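Local atomic coordinates of glycine betaine/carnitine/choline ABC transporter (PDB entry 3O66), a protein that probably binds glycine betaine, carnitine, choline or a related compatible solute and delivers it to the membrane part of an ABC importer. Residues Ser19-Ile23 with Leu256-Asp261; Ile84-Ala90 with Gln215-Pro219; Leu136-Lys141 with Phe168-Thr172. One frame throughout, in Å; residues are numbered along the deposited sequence.

Contact 1 of 3, residues Ser19-Ile23 with Leu256-Asp261; sequences SESQI and LNYEAD
Two helices pack across each other here, the start of helix 19-35 against the end of helix 250-261. The fold is that of a periplasmic-binding-protein-like substrate-binding protein, two lobes each built round a mixed sheet, and the centre of this buried contact is about 11 Å from the centre of the chain. The short helical segments 19-23 and 256-261 approach to 9.5 Å between axes, and their directions differ by 105°. Across the two helices the closest CA atoms are those of E20 and N257. N257 ND2 donates to E20 OE1 at 3.0 Å, with an N-H...O angle of 158°. OE1 accepts with its anti lone pair, the one away from OE2. The bond lies in the amide plane of N257, and carboxylate and amide are nearly coplanar. The CG of E20 lies anti to its backbone N (chi1 -177°) and the chain runs on extended, which carries the carboxylate to the amide of N257. Both groups are buried and have further partners. T198 OG1 bonds to OE1, Y70 OH and N114 ND2 to OE2, and T198 O to N257 ND2. These bonds should hold the carboxylate and the amide in fixed orientations. The amide oxygen, N257 OD1, faces the start of helix 19-35 but comes at a poor angle to E20 N for a hydrogen bond. An acetate ion, probably from the crystallisation liquor, lies about 3 Å from the N257 side chain. I23 supplies the apolar part: its CD1 reaches A260 CB at 4.0 Å and L256 O at 3.5 Å. A260 CB also meets S19 CB at 3.9 Å. On the more exposed side, S19 OG donates to D261 OD1 in a very short hydrogen bond of 2.5 Å.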
loop_
_atom_site.group_PDB
_atom_site.type_symbol
_atom_site.label_atom_id
_atom_site.label_comp_id
_atom_site.label_asym_id
_atom_site.label_seq_id
_atom_site.Cartn_x
_atom_site.Cartn_y
_atom_site.Cartn_z
ATOM N N SER A 19 1.015 2.270 10.191
ATOM C CA SER A 19 1.789 1.095 10.613
ATOM C C SER A 19 2.485 0.450 9.427
ATOM O O SER A 19 3.618 0.016 9.530
ATOM C CB SER A 19 0.906 0.060 11.313
ATOM O OG SER A 19 0.379 0.644 12.479
ATOM N N GLU A 20 1.804 0.431 8.292
ATOM C CA GLU A 20 2.344 -0.145 7.096
ATOM C C GLU A 20 3.694 0.471 6.700
ATOM O O GLU A 20 4.689 -0.247 6.470
ATOM C CB GLU A 20 1.350 0.060 5.967
ATOM C CG GLU A 20 1.802 -0.591 4.683
ATOM C CD GLU A 20 0.656 -0.738 3.700
ATOM O OE1 GLU A 20 -0.296 -1.482 4.023
ATOM O OE2 GLU A 20 0.718 -0.110 2.630
ATOM N N SER A 21 3.718 1.795 6.596
ATOM C CA SER A 21 4.955 2.508 6.290
ATOM C C SER A 21 6.019 2.276 7.367
ATOM O O SER A 21 7.217 2.087 7.052
ATOM C CB SER A 21 4.683 3.993 6.104
ATOM O OG SER A 21 5.901 4.692 5.976
ATOM N N GLN A 22 5.596 2.268 8.630
ATOM C CA GLN A 22 6.562 2.088 9.715
ATOM C C GLN A 22 7.167 0.675 9.717
ATOM O O GLN A 22 8.379 0.525 9.900
ATOM C CB GLN A 22 5.978 2.481 11.062
ATOM C CG GLN A 22 5.564 3.968 11.073
ATOM C CD GLN A 22 4.784 4.346 12.290
ATOM O OE1 GLN A 22 4.033 3.536 12.850
ATOM N NE2 GLN A 22 4.942 5.597 12.720
ATOM N N ILE A 23 6.332 -0.329 9.506
ATOM C CA ILE A 23 6.804 -1.725 9.366
ATOM C C ILE A 23 7.880 -1.857 8.268
ATOM O O ILE A 23 9.014 -2.323 8.539
ATOM C CB ILE A 23 5.629 -2.726 9.170
ATOM C CG1 ILE A 23 4.756 -2.781 10.430
ATOM C CG2 ILE A 23 6.151 -4.219 8.780
ATOM C CD1 ILE A 23 3.343 -3.385 10.183
ATOM N N LEU A 256 0.804 -8.534 8.521
ATOM C CA LEU A 256 1.798 -7.722 9.213
ATOM C C LEU A 256 1.119 -6.520 9.837
ATOM O O LEU A 256 1.381 -6.182 10.990
ATOM C CB LEU A 256 2.907 -7.270 8.236
ATOM C CG LEU A 256 3.803 -8.413 7.751
ATOM C CD1 LEU A 256 4.697 -7.892 6.614
ATOM C CD2 LEU A 256 4.627 -9.052 8.909
ATOM N N ASN A 257 0.231 -5.873 9.086
ATOM C CA ASN A 257 -0.503 -4.729 9.664
ATOM C C ASN A 257 -1.296 -5.143 10.905
ATOM O O ASN A 257 -1.400 -4.379 11.873
ATOM C CB ASN A 257 -1.427 -4.087 8.649
ATOM C CG ASN A 257 -0.700 -3.117 7.749
ATOM O OD1 ASN A 257 0.260 -2.435 8.179
ATOM N ND2 ASN A 257 -1.116 -3.056 6.489
ATOM N N TYR A 258 -1.849 -6.353 10.874
ATOM C CA TYR A 258 -2.642 -6.854 12.000
ATOM C C TYR A 258 -1.761 -6.975 13.248
ATOM O O TYR A 258 -2.199 -6.672 14.380
ATOM C CB TYR A 258 -3.273 -8.204 11.634
ATOM C CG TYR A 258 -4.045 -8.920 12.732
ATOM C CD1 TYR A 258 -4.912 -8.235 13.575
ATOM C CD2 TYR A 258 -3.952 -10.309 12.864
ATOM C CE1 TYR A 258 -5.640 -8.906 14.578
ATOM C CE2 TYR A 258 -4.669 -10.990 13.840
ATOM C CZ TYR A 258 -5.511 -10.285 14.691
ATOM O OH TYR A 258 -6.205 -10.978 15.648
ATOM N N GLU A 259 -0.526 -7.423 13.037
ATOM C CA GLU A 259 0.432 -7.610 14.124
ATOM C C GLU A 259 0.652 -6.269 14.841
ATOM O O GLU A 259 0.787 -6.235 16.057
ATOM C CB GLU A 259 1.770 -8.125 13.580
ATOM C CG GLU A 259 1.752 -9.562 13.039
ATOM C CD GLU A 259 1.508 -10.601 14.101
ATOM O OE1 GLU A 259 2.319 -10.713 15.051
ATOM O OE2 GLU A 259 0.498 -11.329 13.976
ATOM N N ALA A 260 0.730 -5.177 14.077
ATOM C CA ALA A 260 0.926 -3.850 14.693
ATOM C C ALA A 260 -0.360 -3.193 15.225
ATOM O O ALA A 260 -0.396 -2.712 16.345
ATOM C CB ALA A 260 1.666 -2.918 13.752
ATOM N N ASP A 261 -1.419 -3.228 14.439
ATOM C CA ASP A 261 -2.660 -2.504 14.753
ATOM C C ASP A 261 -3.656 -3.279 15.593
ATOM O O ASP A 261 -4.343 -2.693 16.421
ATOM C CB ASP A 261 -3.356 -2.053 13.470
ATOM C CG ASP A 261 -2.586 -0.993 12.731
ATOM O OD1 ASP A 261 -1.773 -0.259 13.349
ATOM O OD2 ASP A 261 -2.795 -0.905 11.505
#

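Contact 2 of 3, residues Ile84-Ala90 with Gln215-Pro219; sequences IKDPKKA and QFFPP
K85 and P218 bring the two backbones close, with 4.7 Å between their CA atoms, and P87 then lies near P219. Segment 84-90 is a loop that turns into helix 87-102 at P87. Segment 215-219 has no regular structure. Water 1 bridges the backbones by donating to K85 O and to F217 O. The K85 side chain bends at chi2 (-56°) and again at chi4 (60°), which folds it over the other segment. Its NZ donates to Q215 O at 2.8 Å, in the carbonyl plane. A second bond goes to F216 O at 3.2 Å, where NZ stands well above the carbonyl plane. NZ thus reaches two successive carbonyls of the loop, Q215 O with the better geometry. Q215 runs its extended side chain back towards the helix start. Its NE2 lies 3.6 Å from P87 CD, and water 2 links NE2 to D86 OD1. The other oxygen of D86, OD2, caps the helix by accepting from K89 N at 2.9 Å. P219 sets its ring against the first helical turn, with CG 3.6 Å from A90 CB. Its CD lies 3.1 Å from I84 O. This surface contact ties helix 87-102 of one lobe to the chain crossing back from strand 208-209 of the other lobe to strand 222-227. F216 and F217 point away from it, F216 onto helix 159-166 and F217 onto strand 116-120.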
loop_
_atom_site.group_PDB
_atom_site.type_symbol
_atom_site.label_atom_id
_atom_site.label_comp_id
_atom_site.label_asym_id
_atom_site.label_seq_id
_atom_site.Cartn_x
_atom_site.Cartn_y
_atom_site.Cartn_z
ATOM N N ILE A 84 -2.484 5.713 -15.349
ATOM C CA ILE A 84 -2.471 4.576 -16.283
ATOM C C ILE A 84 -3.174 3.398 -15.586
ATOM O O ILE A 84 -2.826 3.072 -14.462
ATOM C CB ILE A 84 -1.012 4.193 -16.699
ATOM C CG1 ILE A 84 -0.399 5.305 -17.583
ATOM C CG2 ILE A 84 -0.994 2.828 -17.421
ATOM C CD1 ILE A 84 1.089 5.142 -17.909
ATOM N N LYS A 85 -4.158 2.767 -16.235
ATOM C CA LYS A 85 -4.879 1.648 -15.576
ATOM C C LYS A 85 -4.129 0.317 -15.560
ATOM O O LYS A 85 -4.240 -0.419 -14.580
ATOM C CB LYS A 85 -6.295 1.426 -16.155
ATOM C CG LYS A 85 -7.256 2.630 -16.046
ATOM C CD LYS A 85 -7.384 3.101 -14.582
ATOM C CE LYS A 85 -8.538 4.080 -14.377
ATOM N NZ LYS A 85 -9.846 3.470 -14.744
ATOM N N ASP A 86 -3.417 -0.009 -16.648
ATOM C CA ASP A 86 -2.702 -1.286 -16.750
ATOM C C ASP A 86 -1.573 -1.371 -15.710
ATOM O O ASP A 86 -0.748 -0.460 -15.631
ATOM C CB ASP A 86 -2.093 -1.449 -18.157
ATOM C CG ASP A 86 -1.299 -2.746 -18.297
ATOM O OD1 ASP A 86 -1.925 -3.828 -18.239
ATOM O OD2 ASP A 86 -0.058 -2.697 -18.462
ATOM N N PRO A 87 -1.491 -2.483 -14.954
ATOM C CA PRO A 87 -0.446 -2.551 -13.913
ATOM C C PRO A 87 1.003 -2.410 -14.434
ATOM O O PRO A 87 1.758 -1.528 -13.950
ATOM C CB PRO A 87 -0.709 -3.906 -13.245
ATOM C CG PRO A 87 -2.183 -4.128 -13.432
ATOM C CD PRO A 87 -2.504 -3.551 -14.783
ATOM N N LYS A 88 1.379 -3.238 -15.412
ATOM C CA LYS A 88 2.721 -3.176 -15.977
ATOM C C LYS A 88 3.101 -1.812 -16.563
ATOM O O LYS A 88 4.185 -1.315 -16.290
ATOM C CB LYS A 88 2.970 -4.283 -16.992
ATOM C CG LYS A 88 3.096 -5.698 -16.390
ATOM C CD LYS A 88 3.601 -6.729 -17.443
ATOM C CE LYS A 88 2.667 -6.861 -18.662
ATOM N NZ LYS A 88 1.249 -7.249 -18.328
ATOM N N LYS A 89 2.226 -1.213 -17.363
ATOM C CA LYS A 89 2.545 0.076 -18.016
ATOM C C LYS A 89 2.555 1.241 -17.006
ATOM O O LYS A 89 3.313 2.201 -17.177
ATOM C CB LYS A 89 1.563 0.367 -19.147
ATOM C CG LYS A 89 1.757 -0.504 -20.392
ATOM C CD LYS A 89 0.812 -0.011 -21.493
ATOM C CE LYS A 89 0.127 -1.143 -22.218
ATOM N NZ LYS A 89 0.582 -1.285 -23.631
ATOM N N ALA A 90 1.717 1.151 -15.969
ATOM C CA ALA A 90 1.739 2.145 -14.895
ATOM C C ALA A 90 3.069 2.099 -14.159
ATOM O O ALA A 90 3.615 3.148 -13.794
ATOM C CB ALA A 90 0.573 1.924 -13.885
ATOM N N GLN A 215 -10.837 -2.557 -13.668
ATOM C CA GLN A 215 -9.765 -1.584 -13.385
ATOM C C GLN A 215 -10.294 -0.151 -13.284
ATOM O O GLN A 215 -9.742 0.782 -13.913
ATOM C CB GLN A 215 -8.618 -1.657 -14.417
ATOM C CG GLN A 215 -7.987 -3.027 -14.542
ATOM C CD GLN A 215 -6.927 -3.121 -15.645
ATOM O OE1 GLN A 215 -6.979 -2.413 -16.673
ATOM N NE2 GLN A 215 -5.964 -4.010 -15.438
ATOM N N PHE A 216 -11.375 0.015 -12.532
ATOM C CA PHE A 216 -11.905 1.328 -12.237
ATOM C C PHE A 216 -10.865 2.124 -11.463
ATOM O O PHE A 216 -10.734 3.318 -11.683
ATOM C CB PHE A 216 -13.197 1.221 -11.423
ATOM C CG PHE A 216 -13.722 2.548 -10.958
ATOM C CD1 PHE A 216 -14.312 3.434 -11.855
ATOM C CD2 PHE A 216 -13.601 2.920 -9.629
ATOM C CE1 PHE A 216 -14.783 4.690 -11.430
ATOM C CE2 PHE A 216 -14.071 4.155 -9.190
ATOM C CZ PHE A 216 -14.668 5.050 -10.097
ATOM N N PHE A 217 -10.141 1.457 -10.554
ATOM C CA PHE A 217 -9.050 2.103 -9.844
ATOM C C PHE A 217 -7.711 1.873 -10.513
ATOM O O PHE A 217 -7.455 0.784 -11.068
ATOM C CB PHE A 217 -8.945 1.615 -8.403
ATOM C CG PHE A 217 -10.197 1.828 -7.579
ATOM C CD1 PHE A 217 -10.587 3.114 -7.193
ATOM C CD2 PHE A 217 -10.945 0.732 -7.132
ATOM C CE1 PHE A 217 -11.742 3.306 -6.393
ATOM C CE2 PHE A 217 -12.109 0.917 -6.355
ATOM C CZ PHE A 217 -12.491 2.206 -5.985
ATOM N N PRO A 218 -6.827 2.882 -10.451
ATOM C CA PRO A 218 -5.522 2.647 -11.041
ATOM C C PRO A 218 -4.696 1.833 -10.041
ATOM O O PRO A 218 -5.122 1.675 -8.896
ATOM C CB PRO A 218 -4.965 4.066 -11.240
ATOM C CG PRO A 218 -5.649 4.879 -10.155
ATOM C CD PRO A 218 -7.012 4.281 -10.009
ATOM N N PRO A 219 -3.542 1.296 -10.474
ATOM C CA PRO A 219 -2.704 0.515 -9.546
ATOM C C PRO A 219 -2.089 1.377 -8.463
ATOM O O PRO A 219 -1.776 2.556 -8.687
ATOM C CB PRO A 219 -1.570 -0.031 -10.423
ATOM C CG PRO A 219 -1.912 0.338 -11.822
ATOM C CD PRO A 219 -3.015 1.328 -11.849
HETATM O O HOH W 1 -5.816 -0.858 -12.191
HETATM O O HOH W 2 -4.458 -4.334 -17.867
#

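Contact 3 of 3, residues Leu136-Lys141 with Phe168-Thr172; sequences LAKHSK and FDFGT
Two loops that lead into neighbouring parallel strands meet here, one before strand 144-148 and one before strand 172-176. S140 links them twice. Its OG donates to D169 O at 2.7 Å, from above the carbonyl plane, and its backbone O accepts from G171 N at 3.0 Å. OG sits between the backbone N and the carbonyl carbon of S140 (chi1 65°), which turns the hydroxyl to D169. The backbone O of S140 also takes a CA-H...O contact from F170 CA at 3.3 Å. Both strands belong to the five-stranded mixed sheet of one lobe of this binding-protein fold, with 172-176 at its edge, and T172 takes up the backbone pairing with L143 and L145. Two buried rings pack beside these bonds. F168 receives A137 CA over one face as a CH-pi contact, 3.9 Å from the ring centroid. L136 CB adds an apolar contact to F168 CZ. The ring of F170 takes S140 CB over one face, 4.2 Å from its centroid and 17° off the normal, while L136 CD1 comes to its edge, 3.9 Å from F170 CZ.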
loop_
_atom_site.group_PDB
_atom_site.type_symbol
_atom_site.label_atom_id
_atom_site.label_comp_id
_atom_site.label_asym_id
_atom_site.label_seq_id
_atom_site.Cartn_x
_atom_site.Cartn_y
_atom_site.Cartn_z
ATOM N N LEU A 136 -21.059 -8.534 -7.820
ATOM C CA LEU A 136 -22.080 -7.827 -7.046
ATOM C C LEU A 136 -23.315 -7.414 -7.861
ATOM O O LEU A 136 -24.375 -7.159 -7.270
ATOM C CB LEU A 136 -21.490 -6.573 -6.402
ATOM C CG LEU A 136 -20.397 -6.776 -5.358
ATOM C CD1 LEU A 136 -19.711 -5.447 -5.048
ATOM C CD2 LEU A 136 -20.965 -7.398 -4.088
ATOM N N ALA A 137 -23.180 -7.335 -9.190
ATOM C CA ALA A 137 -24.214 -6.731 -10.051
ATOM C C ALA A 137 -25.643 -7.197 -9.755
ATOM O O ALA A 137 -26.539 -6.360 -9.617
ATOM C CB ALA A 137 -23.901 -6.921 -11.521
ATOM N N LYS A 138 -25.856 -8.514 -9.665
ATOM C CA LYS A 138 -27.231 -9.066 -9.515
ATOM C C LYS A 138 -27.857 -8.708 -8.168
ATOM O O LYS A 138 -29.084 -8.745 -8.010
ATOM C CB LYS A 138 -27.233 -10.592 -9.587
ATOM C CG LYS A 138 -27.185 -11.226 -10.948
ATOM C CD LYS A 138 -27.278 -12.753 -10.765
ATOM C CE LYS A 138 -26.751 -13.501 -11.967
ATOM N NZ LYS A 138 -27.757 -13.470 -13.043
ATOM N N HIS A 139 -27.007 -8.397 -7.198
ATOM C CA HIS A 139 -27.402 -8.402 -5.791
ATOM C C HIS A 139 -27.357 -7.037 -5.149
ATOM O O HIS A 139 -27.875 -6.852 -4.036
ATOM C CB HIS A 139 -26.472 -9.331 -5.004
ATOM C CG HIS A 139 -26.337 -10.691 -5.615
ATOM N ND1 HIS A 139 -27.402 -11.556 -5.734
ATOM C CD2 HIS A 139 -25.271 -11.326 -6.160
ATOM C CE1 HIS A 139 -26.999 -12.670 -6.324
ATOM N NE2 HIS A 139 -25.711 -12.555 -6.596
ATOM N N SER A 140 -26.699 -6.098 -5.831
ATOM C CA SER A 140 -26.318 -4.824 -5.203
ATOM C C SER A 140 -27.536 -4.009 -4.727
ATOM O O SER A 140 -27.465 -3.321 -3.707
ATOM C CB SER A 140 -25.384 -4.032 -6.135
ATOM O OG SER A 140 -26.059 -3.637 -7.327
ATOM N N LYS A 141 -28.666 -4.165 -5.421
ATOM C CA LYS A 141 -29.906 -3.446 -5.116
ATOM C C LYS A 141 -30.424 -3.752 -3.721
ATOM O O LYS A 141 -31.147 -2.958 -3.141
ATOM C CB LYS A 141 -30.997 -3.760 -6.142
ATOM C CG LYS A 141 -31.356 -5.244 -6.216
ATOM C CD LYS A 141 -32.328 -5.549 -7.341
ATOM C CE LYS A 141 -32.262 -7.037 -7.703
ATOM N NZ LYS A 141 -33.357 -7.392 -8.671
ATOM N N PHE A 168 -24.093 -0.808 -12.044
ATOM C CA PHE A 168 -25.048 -1.127 -10.981
ATOM C C PHE A 168 -24.924 -0.171 -9.784
ATOM O O PHE A 168 -23.965 0.604 -9.690
ATOM C CB PHE A 168 -24.940 -2.600 -10.553
ATOM C CG PHE A 168 -23.594 -2.989 -9.988
ATOM C CD1 PHE A 168 -23.289 -2.750 -8.645
ATOM C CD2 PHE A 168 -22.648 -3.624 -10.787
ATOM C CE1 PHE A 168 -22.053 -3.114 -8.116
ATOM C CE2 PHE A 168 -21.394 -4.010 -10.257
ATOM C CZ PHE A 168 -21.094 -3.738 -8.934
ATOM N N ASP A 169 -25.917 -0.198 -8.897
ATOM C CA ASP A 169 -25.836 0.619 -7.700
ATOM C C ASP A 169 -26.368 -0.098 -6.468
ATOM O O ASP A 169 -26.888 -1.213 -6.555
ATOM C CB ASP A 169 -26.407 2.041 -7.916
ATOM C CG ASP A 169 -27.916 2.131 -7.781
ATOM O OD1 ASP A 169 -28.625 1.112 -7.910
ATOM O OD2 ASP A 169 -28.403 3.275 -7.553
ATOM N N PHE A 170 -26.185 0.522 -5.322
ATOM C CA PHE A 170 -26.482 -0.146 -4.088
ATOM C C PHE A 170 -27.811 0.274 -3.510
ATOM O O PHE A 170 -28.269 1.399 -3.725
ATOM C CB PHE A 170 -25.334 0.061 -3.111
ATOM C CG PHE A 170 -24.131 -0.767 -3.437
ATOM C CD1 PHE A 170 -23.995 -2.055 -2.906
ATOM C CD2 PHE A 170 -23.159 -0.291 -4.308
ATOM C CE1 PHE A 170 -22.895 -2.831 -3.218
ATOM C CE2 PHE A 170 -22.060 -1.065 -4.626
ATOM C CZ PHE A 170 -21.924 -2.326 -4.083
ATOM N N GLY A 171 -28.436 -0.637 -2.766
ATOM C CA GLY A 171 -29.745 -0.371 -2.162
ATOM C C GLY A 171 -29.663 0.755 -1.154
ATOM O O GLY A 171 -30.555 1.599 -1.092
ATOM N N THR A 172 -28.587 0.737 -0.370
ATOM C CA THR A 172 -28.268 1.764 0.617
ATOM C C THR A 172 -26.789 2.116 0.477
ATOM O O THR A 172 -25.960 1.231 0.269
ATOM C CB THR A 172 -28.516 1.238 2.053
ATOM O OG1 THR A 172 -29.865 0.754 2.137
ATOM C CG2 THR A 172 -28.282 2.356 3.133
#

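The three contacts are nested along the chain: contact 3 lies inside the loop closed by contact 2, which lies inside that closed by contact 1. None touches another. Centres are about 25 Å apart for contacts 1 and 2 and for contacts 2 and 3, and about 33 Å for contacts 1 and 3. Contacts 1 and 2 lie on opposite sides of the chain's centre. Contact 3 is about 28 Å from that centre, beside the sheet containing 144-148 and 172-176. Contact 2 involves the loop from strand 208-209 of that sheet to strand 222-227 of the other. The chain thus passes between the sheets there, consistent with a two-lobed binding protein.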